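Local coordinates for protein pumilio homolog 23 (Arabidopsis thaliana, PDB 5WZJ) that binds RNA through pumilio repeats that pack into a right-handed superhelix, recognising a specific sequence in 18S rRNA, at residues E338-M343 and Q374-K379. Sequence-based numbering, arbitrary orientation.
Sequences EQMGIM and QSHENK
Ser375 and His376 meet Met340 and Gly341 where the turn between helices 360-373 and 377-388 runs beside helix 337-347. Gln374, with positive phi, is the first residue to leave the preceding helix. Ser375 follows in an extended conformation and directs its CB at the helix. Its OG stands anti to the backbone N (chi1 176°), lying 3.8 Å from Met340 CG and 2.7 Å from His376 ND1. The second distance is a hydrogen bond, for which either side could be the donor; it ties the hydroxyl to the imidazole and limits rotation of the ring. No hydrogen bond crosses between the two segments, so the contact itself is one of van der Waals packing.

His376, at the N-cap position of helix 377-388, reaches over to the other helix. One ring face lies against the backbone carbonyl carbon of Met340, while Gly341 CA approaches obliquely, 3.6 Å from His376 NE2 and 3.7 Å from His376 CE1. Met340 runs past the ring in the opposite direction: its CG sits 3.8 Å from His376 ND1, and the bend at chi2 (72°) carries the chain onward to place CE 4.0 Å from Ser375 O, beside His376 CB. About 166 Å² is buried in total, counting both sides.

The bound RNA is about 14 Å away at the nearest atoms. Trp344, one helical turn further along, also meets the His376 ring, with the planes inclined at about 50°, whereas Met340 additionally packs on Leu366, Val369 and Ser370 of helix 360-373. This is helix-to-turn packing within the right-handed pumilio-repeat superhelix: segment 338-343, which lies in Pumilio repeat 6, joins helix 337-347 to the junction of helices 360-373 and 377-388.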
loop_
_atom_site.group_PDB
_atom_site.type_symbol
_atom_site.label_atom_id
_atom_site.label_comp_id
_atom_site.label_asym_id
_atom_site.label_seq_id
_atom_site.Cartn_x
_atom_site.Cartn_y
_atom_site.Cartn_z
ATOM N N GLU A 338 -8.270 -1.446 26.667
ATOM C CA GLU A 338 -9.006 -0.264 27.100
ATOM C C GLU A 338 -9.307 0.640 25.912
ATOM O O GLU A 338 -10.421 1.162 25.780
ATOM C CB GLU A 338 -8.233 0.499 28.176
ATOM C CG GLU A 338 -8.997 1.715 28.700
ATOM C CD GLU A 338 -8.151 2.661 29.557
ATOM O OE1 GLU A 338 -7.052 2.270 30.011
ATOM O OE2 GLU A 338 -8.594 3.809 29.776
ATOM N N GLN A 339 -8.329 0.815 25.023
ATOM C CA GLN A 339 -8.567 1.581 23.805
ATOM C C GLN A 339 -9.612 0.905 22.928
ATOM O O GLN A 339 -10.489 1.573 22.368
ATOM C CB GLN A 339 -7.249 1.767 23.043
ATOM C CG GLN A 339 -6.287 2.725 23.748
ATOM C CD GLN A 339 -4.886 2.673 23.184
ATOM O OE1 GLN A 339 -4.527 1.753 22.438
ATOM N NE2 GLN A 339 -4.079 3.666 23.538
ATOM N N MET A 340 -9.543 -0.420 22.804
ATOM C CA MET A 340 -10.556 -1.127 22.028
ATOM C C MET A 340 -11.958 -0.833 22.554
ATOM O O MET A 340 -12.888 -0.617 21.770
ATOM C CB MET A 340 -10.286 -2.627 22.049
ATOM C CG MET A 340 -11.258 -3.403 21.193
ATOM S SD MET A 340 -10.935 -3.119 19.439
ATOM C CE MET A 340 -12.538 -3.548 18.749
ATOM N N GLY A 341 -12.122 -0.801 23.879
ATOM C CA GLY A 341 -13.423 -0.492 24.450
ATOM C C GLY A 341 -13.877 0.921 24.144
ATOM O O GLY A 341 -15.049 1.158 23.844
ATOM N N ILE A 342 -12.958 1.883 24.207
ATOM C CA ILE A 342 -13.327 3.258 23.876
ATOM C C ILE A 342 -13.721 3.359 22.409
ATOM O O ILE A 342 -14.721 3.998 22.061
ATOM C CB ILE A 342 -12.182 4.222 24.237
ATOM C CG1 ILE A 342 -12.094 4.372 25.755
ATOM C CG2 ILE A 342 -12.388 5.568 23.579
ATOM C CD1 ILE A 342 -10.759 4.877 26.247
ATOM N N MET A 343 -12.969 2.701 21.528
ATOM C CA MET A 343 -13.308 2.767 20.113
ATOM C C MET A 343 -14.648 2.093 19.839
ATOM O O MET A 343 -15.438 2.579 19.024
ATOM C CB MET A 343 -12.195 2.140 19.275
ATOM C CG MET A 343 -10.865 2.908 19.359
ATOM S SD MET A 343 -9.640 2.235 18.232
ATOM C CE MET A 343 -9.521 0.539 18.811
ATOM N N GLN A 374 -7.720 -9.292 20.497
ATOM C CA GLN A 374 -8.521 -10.313 21.176
ATOM C C GLN A 374 -9.489 -9.677 22.176
ATOM O O GLN A 374 -9.527 -10.015 23.357
ATOM C CB GLN A 374 -7.619 -11.345 21.854
ATOM C CG GLN A 374 -6.774 -12.153 20.876
ATOM C CD GLN A 374 -5.572 -12.800 21.545
ATOM O OE1 GLN A 374 -5.522 -12.925 22.770
ATOM N NE2 GLN A 374 -4.590 -13.205 20.743
ATOM N N SER A 375 -10.295 -8.745 21.673
ATOM C CA SER A 375 -11.220 -8.020 22.525
ATOM C C SER A 375 -12.402 -7.549 21.688
ATOM O O SER A 375 -12.218 -7.081 20.564
ATOM C CB SER A 375 -10.510 -6.830 23.199
ATOM O OG SER A 375 -11.409 -6.060 23.969
ATOM N N HIS A 376 -13.613 -7.677 22.239
ATOM C CA HIS A 376 -14.842 -7.236 21.574
ATOM C C HIS A 376 -15.069 -7.945 20.240
ATOM O O HIS A 376 -15.775 -7.416 19.370
ATOM C CB HIS A 376 -14.852 -5.715 21.341
ATOM C CG HIS A 376 -14.841 -4.906 22.602
ATOM N ND1 HIS A 376 -13.796 -4.948 23.502
ATOM C CD2 HIS A 376 -15.748 -4.038 23.114
ATOM C CE1 HIS A 376 -14.058 -4.134 24.513
ATOM N NE2 HIS A 376 -15.233 -3.566 24.299
ATOM N N GLU A 377 -14.473 -9.125 20.054
ATOM C CA GLU A 377 -14.609 -9.837 18.785
ATOM C C GLU A 377 -16.073 -10.127 18.476
ATOM O O GLU A 377 -16.585 -9.767 17.407
ATOM C CB GLU A 377 -13.811 -11.140 18.824
ATOM C CG GLU A 377 -12.348 -10.992 19.156
ATOM C CD GLU A 377 -12.035 -11.484 20.553
ATOM O OE1 GLU A 377 -12.728 -11.065 21.508
ATOM O OE2 GLU A 377 -11.104 -12.304 20.691
ATOM N N ASN A 378 -16.764 -10.784 19.407
ATOM C CA ASN A 378 -18.163 -11.119 19.177
ATOM C C ASN A 378 -19.005 -9.861 19.042
ATOM O O ASN A 378 -19.893 -9.789 18.183
ATOM C CB ASN A 378 -18.687 -12.009 20.309
ATOM C CG ASN A 378 -19.989 -12.693 19.952
ATOM O OD1 ASN A 378 -20.042 -13.510 19.030
ATOM N ND2 ASN A 378 -21.047 -12.371 20.683
ATOM N N LYS A 379 -18.726 -8.846 19.866
ATOM C CA LYS A 379 -19.482 -7.598 19.776
ATOM C C LYS A 379 -19.318 -6.937 18.408
ATOM O O LYS A 379 -20.272 -6.361 17.871
ATOM C CB LYS A 379 -19.047 -6.639 20.890
ATOM C CG LYS A 379 -19.673 -6.933 22.252
ATOM C CD LYS A 379 -19.010 -6.072 23.322
ATOM C CE LYS A 379 -19.428 -6.474 24.728
ATOM N NZ LYS A 379 -20.727 -5.869 25.097
#